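Local coordinates for protein methylocystis parvus OBBP MbnE (PDB 5ICQ) that probably binds the copper-chelating peptide methanobactin in the periplasm, as a solute-binding protein of the kind that serves peptide uptake, at residues Thr109-Asp121 / Arg126-Ser138. Residues are numbered along the deposited sequence; the frame is centred on the assembly and turned at random.
Sequences TLYPLIAQSIDID and RVTFHLDPRAHFS
Asp119 and Thr128 pair through two nearly straight backbone hydrogen bonds, Asp119 N to Thr128 O at 2.8 Å and Thr128 N to Asp119 O at 2.9 Å, fixing the register of an antiparallel beta hairpin. Nearer the bend of the first strand, His130 N bonds to Ser117 O, while His130 O accepts from Gln116 N at 2.8 Å and, weakly, from Ser117 N. Two residues thus face one, a classic beta bulge, and beyond it Asp132 N donates to Ile114 O at 2.7 Å.

The apolar contacts gather on the face bearing Ile118, Ile120, Val127 and Phe129. In the conformer described here, one of two, Ile118 CG2, set anti to the carbonyl carbon by a chi1 of 60° for CG1, lies beside the ring and meets Phe129 CD1 at 3.5 Å. Ala115 CB touches that same ring carbon, its small methyl suiting the place beside the bulge, and Val127 CG2 rests over one ring face toward the rim. The beta-branched residues Ile and Val suit these extended positions.

Polar side chains meet where strand 126-131 runs into the turn. Asp132 OD1 accepts from Arg134 N in an Asx turn, and Arg134 grips the carboxylate side-on, NE to OD1 and NH2 to OD2, the two bonds forming one salt bridge, with NH2 to OD2 at 2.7 Å. A water links Asp132 OD2 to Leu113 O across the segments. Replacing Asp132 with an alanine would probably leave the Arg134 guanidinium without its mate, break the water link and loosen the type I turn that begins here.

Arg126 NH1 reaches away from segment 109-121 to a salt bridge with Asp184 of strand 180-184, the next strand of the sheet. Helix 193-198 covers the apolar face at Ile120 and Phe129, while Ile118 also touches Leu38 of strand 38-39 and Met100 of strand 100-103.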
loop_
_atom_site.group_PDB
_atom_site.type_symbol
_atom_site.label_atom_id
_atom_site.label_comp_id
_atom_site.label_asym_id
_atom_site.label_seq_id
_atom_site.Cartn_x
_atom_site.Cartn_y
_atom_site.Cartn_z
ATOM N N THR A 109 4.915 7.189 -12.060
ATOM C CA THR A 109 5.807 7.738 -13.079
ATOM C C THR A 109 7.207 7.862 -12.501
ATOM O O THR A 109 7.374 8.265 -11.343
ATOM C CB THR A 109 5.348 9.114 -13.599
ATOM O OG1 THR A 109 4.021 9.021 -14.133
ATOM C CG2 THR A 109 6.275 9.614 -14.718
ATOM N N LEU A 110 8.206 7.498 -13.308
ATOM C CA LEU A 110 9.604 7.479 -12.897
ATOM C C LEU A 110 10.410 8.486 -13.707
ATOM O O LEU A 110 10.143 8.691 -14.890
ATOM C CB LEU A 110 10.210 6.089 -13.095
ATOM C CG LEU A 110 9.417 4.968 -12.429
ATOM C CD1 LEU A 110 10.049 3.627 -12.777
ATOM C CD2 LEU A 110 9.393 5.177 -10.913
ATOM N N TYR A 111 11.424 9.078 -13.076
ATOM C CA TYR A 111 12.272 10.090 -13.685
ATOM C C TYR A 111 13.735 9.752 -13.431
ATOM O O TYR A 111 14.036 8.908 -12.584
ATOM C CB TYR A 111 11.917 11.479 -13.134
ATOM C CG TYR A 111 10.540 11.912 -13.613
ATOM C CD1 TYR A 111 10.361 12.432 -14.893
ATOM C CD2 TYR A 111 9.416 11.771 -12.793
ATOM C CE1 TYR A 111 9.088 12.817 -15.348
ATOM C CE2 TYR A 111 8.141 12.161 -13.230
ATOM C CZ TYR A 111 7.990 12.673 -14.518
ATOM O OH TYR A 111 6.728 13.049 -14.982
ATOM N N PRO A 112 14.665 10.331 -14.203
ATOM C CA PRO A 112 16.063 9.871 -14.133
ATOM C C PRO A 112 16.671 9.991 -12.741
ATOM O O PRO A 112 16.434 10.954 -12.001
ATOM C CB PRO A 112 16.792 10.776 -15.136
ATOM C CG PRO A 112 15.706 11.106 -16.180
ATOM C CD PRO A 112 14.446 11.251 -15.337
ATOM N N LEU A 113 17.477 8.986 -12.398
ATOM C CA LEU A 113 18.313 9.019 -11.205
ATOM C C LEU A 113 19.670 8.451 -11.618
ATOM O O LEU A 113 20.388 9.095 -12.390
ATOM C CB LEU A 113 17.668 8.247 -10.046
ATOM C CG LEU A 113 18.306 8.444 -8.651
ATOM C CD1 LEU A 113 18.656 9.925 -8.362
ATOM C CD2 LEU A 113 17.412 7.885 -7.546
ATOM N N ILE A 114 20.021 7.245 -11.164
ATOM C CA ILE A 114 21.284 6.651 -11.610
ATOM C C ILE A 114 21.280 6.457 -13.126
ATOM O O ILE A 114 22.303 6.654 -13.795
ATOM C CB ILE A 114 21.558 5.336 -10.861
ATOM C CG1 ILE A 114 21.942 5.626 -9.411
ATOM C CG2 ILE A 114 22.682 4.542 -11.545
ATOM C CD1 ILE A 114 21.954 4.387 -8.518
ATOM N N ALA A 115 20.133 6.087 -13.700
ATOM C CA ALA A 115 19.988 6.101 -15.153
ATOM C C ALA A 115 19.598 7.504 -15.598
ATOM O O ALA A 115 18.572 8.036 -15.157
ATOM C CB ALA A 115 18.934 5.091 -15.615
ATOM N N GLN A 116 20.403 8.103 -16.483
ATOM C CA GLN A 116 20.077 9.437 -16.968
ATOM C C GLN A 116 19.029 9.419 -18.075
ATOM O O GLN A 116 18.378 10.442 -18.302
ATOM C CB GLN A 116 21.342 10.169 -17.443
ATOM C CG GLN A 116 21.902 9.729 -18.770
ATOM C CD GLN A 116 23.108 10.571 -19.182
ATOM O OE1 GLN A 116 23.803 11.136 -18.333
ATOM N NE2 GLN A 116 23.349 10.669 -20.483
ATOM N N SER A 117 18.825 8.285 -18.744
ATOM C CA SER A 117 17.773 8.178 -19.752
ATOM C C SER A 117 17.492 6.705 -19.997
ATOM O O SER A 117 18.224 5.828 -19.526
ATOM C CB SER A 117 18.157 8.893 -21.057
ATOM O OG SER A 117 19.179 8.189 -21.744
ATOM N N ILE A 118 16.410 6.446 -20.746
ATOM C CA ILE A 118 15.984 5.087 -21.038
ATOM C C ILE A 118 15.644 4.966 -22.517
ATOM O O ILE A 118 15.270 5.934 -23.188
ATOM C CB ILE A 118 14.781 4.638 -20.175
ATOM C CG1 ILE A 118 13.569 5.538 -20.414
ATOM C CG2 ILE A 118 15.145 4.625 -18.693
ATOM C CD1 ILE A 118 12.283 4.922 -19.927
ATOM N N ASP A 119 15.827 3.751 -23.035
ATOM C CA ASP A 119 15.388 3.371 -24.374
ATOM C C ASP A 119 14.348 2.279 -24.211
ATOM O O ASP A 119 14.666 1.190 -23.729
ATOM C CB ASP A 119 16.539 2.853 -25.236
ATOM C CG ASP A 119 17.467 3.949 -25.691
ATOM O OD1 ASP A 119 18.608 3.622 -26.080
ATOM O OD2 ASP A 119 17.060 5.130 -25.660
ATOM N N ILE A 120 13.111 2.559 -24.610
ATOM C CA ILE A 120 12.034 1.595 -24.437
ATOM C C ILE A 120 11.075 1.729 -25.609
ATOM O O ILE A 120 10.898 2.816 -26.167
ATOM C CB ILE A 120 11.330 1.805 -23.075
ATOM C CG1 ILE A 120 10.404 0.637 -22.746
ATOM C CG2 ILE A 120 10.593 3.143 -23.047
ATOM C CD1 ILE A 120 9.809 0.718 -21.329
ATOM N N ASP A 121 10.487 0.605 -26.009
ATOM C CA ASP A 121 9.513 0.620 -27.088
ATOM C C ASP A 121 8.102 0.671 -26.519
ATOM O O ASP A 121 7.877 0.323 -25.357
ATOM C CB ASP A 121 9.685 -0.614 -27.987
ATOM C CG ASP A 121 9.517 -1.923 -27.239
ATOM O OD1 ASP A 121 9.787 -1.961 -26.021
ATOM O OD2 ASP A 121 9.117 -2.924 -27.874
ATOM N N ARG A 126 11.490 -4.519 -24.669
ATOM C CA ARG A 126 12.891 -4.200 -24.381
ATOM C C ARG A 126 12.965 -2.935 -23.563
ATOM O O ARG A 126 12.213 -1.990 -23.813
ATOM C CB ARG A 126 13.705 -3.874 -25.624
ATOM C CG ARG A 126 14.712 -4.862 -26.034
ATOM C CD ARG A 126 13.972 -6.060 -26.470
ATOM N NE ARG A 126 14.742 -7.149 -27.016
ATOM C CZ ARG A 126 14.522 -8.443 -26.731
ATOM N NH1 ARG A 126 13.623 -8.732 -25.784
ATOM N NH2 ARG A 126 15.262 -9.350 -27.323
ATOM N N VAL A 127 13.993 -2.852 -22.727
ATOM C CA VAL A 127 14.361 -1.580 -22.119
ATOM C C VAL A 127 15.864 -1.551 -21.881
ATOM O O VAL A 127 16.435 -2.511 -21.354
ATOM C CB VAL A 127 13.577 -1.327 -20.817
ATOM C CG1 VAL A 127 13.773 -2.469 -19.807
ATOM C CG2 VAL A 127 13.958 0.024 -20.222
ATOM N N THR A 128 16.507 -0.462 -22.296
ATOM C CA THR A 128 17.913 -0.211 -22.008
ATOM C C THR A 128 18.032 1.041 -21.153
ATOM O O THR A 128 17.433 2.076 -21.465
ATOM C CB THR A 128 18.738 -0.047 -23.289
ATOM O OG1 THR A 128 18.710 -1.272 -24.034
ATOM C CG2 THR A 128 20.192 0.296 -22.951
ATOM N N PHE A 129 18.803 0.942 -20.078
ATOM C CA PHE A 129 19.084 2.074 -19.206
ATOM C C PHE A 129 20.456 2.634 -19.548
ATOM O O PHE A 129 21.434 1.884 -19.611
ATOM C CB PHE A 129 19.038 1.652 -17.741
ATOM C CG PHE A 129 17.687 1.181 -17.300
ATOM C CD1 PHE A 129 16.739 2.087 -16.851
ATOM C CD2 PHE A 129 17.363 -0.165 -17.333
ATOM C CE1 PHE A 129 15.471 1.656 -16.434
ATOM C CE2 PHE A 129 16.104 -0.606 -16.922
ATOM C CZ PHE A 129 15.157 0.306 -16.473
ATOM N N HIS A 130 20.520 3.943 -19.777
ATOM C CA HIS A 130 21.784 4.652 -19.964
ATOM C C HIS A 130 22.188 5.254 -18.625
ATOM O O HIS A 130 21.528 6.172 -18.132
ATOM C CB HIS A 130 21.651 5.748 -21.018
ATOM C CG HIS A 130 21.500 5.243 -22.414
ATOM N ND1 HIS A 130 20.384 4.559 -22.843
ATOM C CD2 HIS A 130 22.318 5.344 -23.489
ATOM C CE1 HIS A 130 20.525 4.249 -24.119
ATOM N NE2 HIS A 130 21.686 4.719 -24.537
ATOM N N LEU A 131 23.286 4.759 -18.049
ATOM C CA LEU A 131 23.693 5.186 -16.717
ATOM C C LEU A 131 24.369 6.550 -16.746
ATOM O O LEU A 131 25.107 6.876 -17.680
ATOM C CB LEU A 131 24.642 4.159 -16.096
ATOM C CG LEU A 131 24.150 2.712 -16.124
ATOM C CD1 LEU A 131 25.157 1.792 -15.448
ATOM C CD2 LEU A 131 22.799 2.620 -15.455
ATOM N N ASP A 132 24.133 7.336 -15.701
ATOM C CA ASP A 132 24.745 8.661 -15.581
ATOM C C ASP A 132 26.215 8.501 -15.211
ATOM O O ASP A 132 26.515 7.937 -14.148
ATOM C CB ASP A 132 24.025 9.487 -14.515
ATOM C CG ASP A 132 24.370 10.974 -14.582
ATOM O OD1 ASP A 132 25.545 11.316 -14.832
ATOM O OD2 ASP A 132 23.448 11.798 -14.397
ATOM N N PRO A 133 27.156 8.988 -16.029
ATOM C CA PRO A 133 28.579 8.825 -15.694
ATOM C C PRO A 133 29.004 9.582 -14.444
ATOM O O PRO A 133 30.102 9.324 -13.927
ATOM C CB PRO A 133 29.298 9.352 -16.949
ATOM C CG PRO A 133 28.327 10.304 -17.565
ATOM C CD PRO A 133 26.953 9.744 -17.281
ATOM N N ARG A 134 28.172 10.494 -13.935
ATOM C CA ARG A 134 28.464 11.169 -12.674
ATOM C C ARG A 134 28.217 10.285 -11.454
ATOM O O ARG A 134 28.701 10.607 -10.364
ATOM C CB ARG A 134 27.611 12.436 -12.545
ATOM C CG ARG A 134 27.798 13.470 -13.645
ATOM C CD ARG A 134 26.717 14.566 -13.555
ATOM N NE ARG A 134 25.449 14.147 -14.166
ATOM C CZ ARG A 134 24.373 14.921 -14.286
ATOM N NH1 ARG A 134 24.393 16.176 -13.845
ATOM N NH2 ARG A 134 23.275 14.447 -14.861
ATOM N N ALA A 135 27.473 9.193 -11.598
ATOM C CA ALA A 135 27.007 8.449 -10.432
ATOM C C ALA A 135 28.143 7.679 -9.767
ATOM O O ALA A 135 28.933 7.012 -10.442
ATOM C CB ALA A 135 25.898 7.473 -10.841
ATOM N N HIS A 136 28.206 7.747 -8.434
ATOM C CA HIS A 136 29.192 6.966 -7.692
ATOM C C HIS A 136 28.649 6.598 -6.323
ATOM O O HIS A 136 27.764 7.270 -5.786
ATOM C CB HIS A 136 30.539 7.701 -7.546
ATOM C CG HIS A 136 30.456 9.048 -6.898
ATOM N ND1 HIS A 136 30.313 9.220 -5.535
ATOM C CD2 HIS A 136 30.559 10.294 -7.423
ATOM C CE1 HIS A 136 30.301 10.513 -5.255
ATOM N NE2 HIS A 136 30.446 11.185 -6.384
ATOM N N PHE A 137 29.176 5.506 -5.769
ATOM C CA PHE A 137 28.826 5.146 -4.406
ATOM C C PHE A 137 29.497 6.121 -3.444
ATOM O O PHE A 137 30.320 6.956 -3.838
ATOM C CB PHE A 137 29.223 3.693 -4.109
ATOM C CG PHE A 137 28.515 2.686 -4.975
ATOM C CD1 PHE A 137 29.144 2.125 -6.084
ATOM C CD2 PHE A 137 27.204 2.321 -4.698
ATOM C CE1 PHE A 137 28.483 1.199 -6.880
ATOM C CE2 PHE A 137 26.537 1.405 -5.497
ATOM C CZ PHE A 137 27.164 0.853 -6.587
ATOM N N SER A 138 29.135 6.018 -2.167
ATOM C CA SER A 138 29.591 7.022 -1.216
ATOM C C SER A 138 31.067 6.888 -0.870
ATOM O O SER A 138 31.603 7.781 -0.205
ATOM C CB SER A 138 28.736 6.977 0.054
ATOM O OG SER A 138 29.004 5.821 0.814
HETATM O O HOH W 1 20.692 11.210 -14.071
#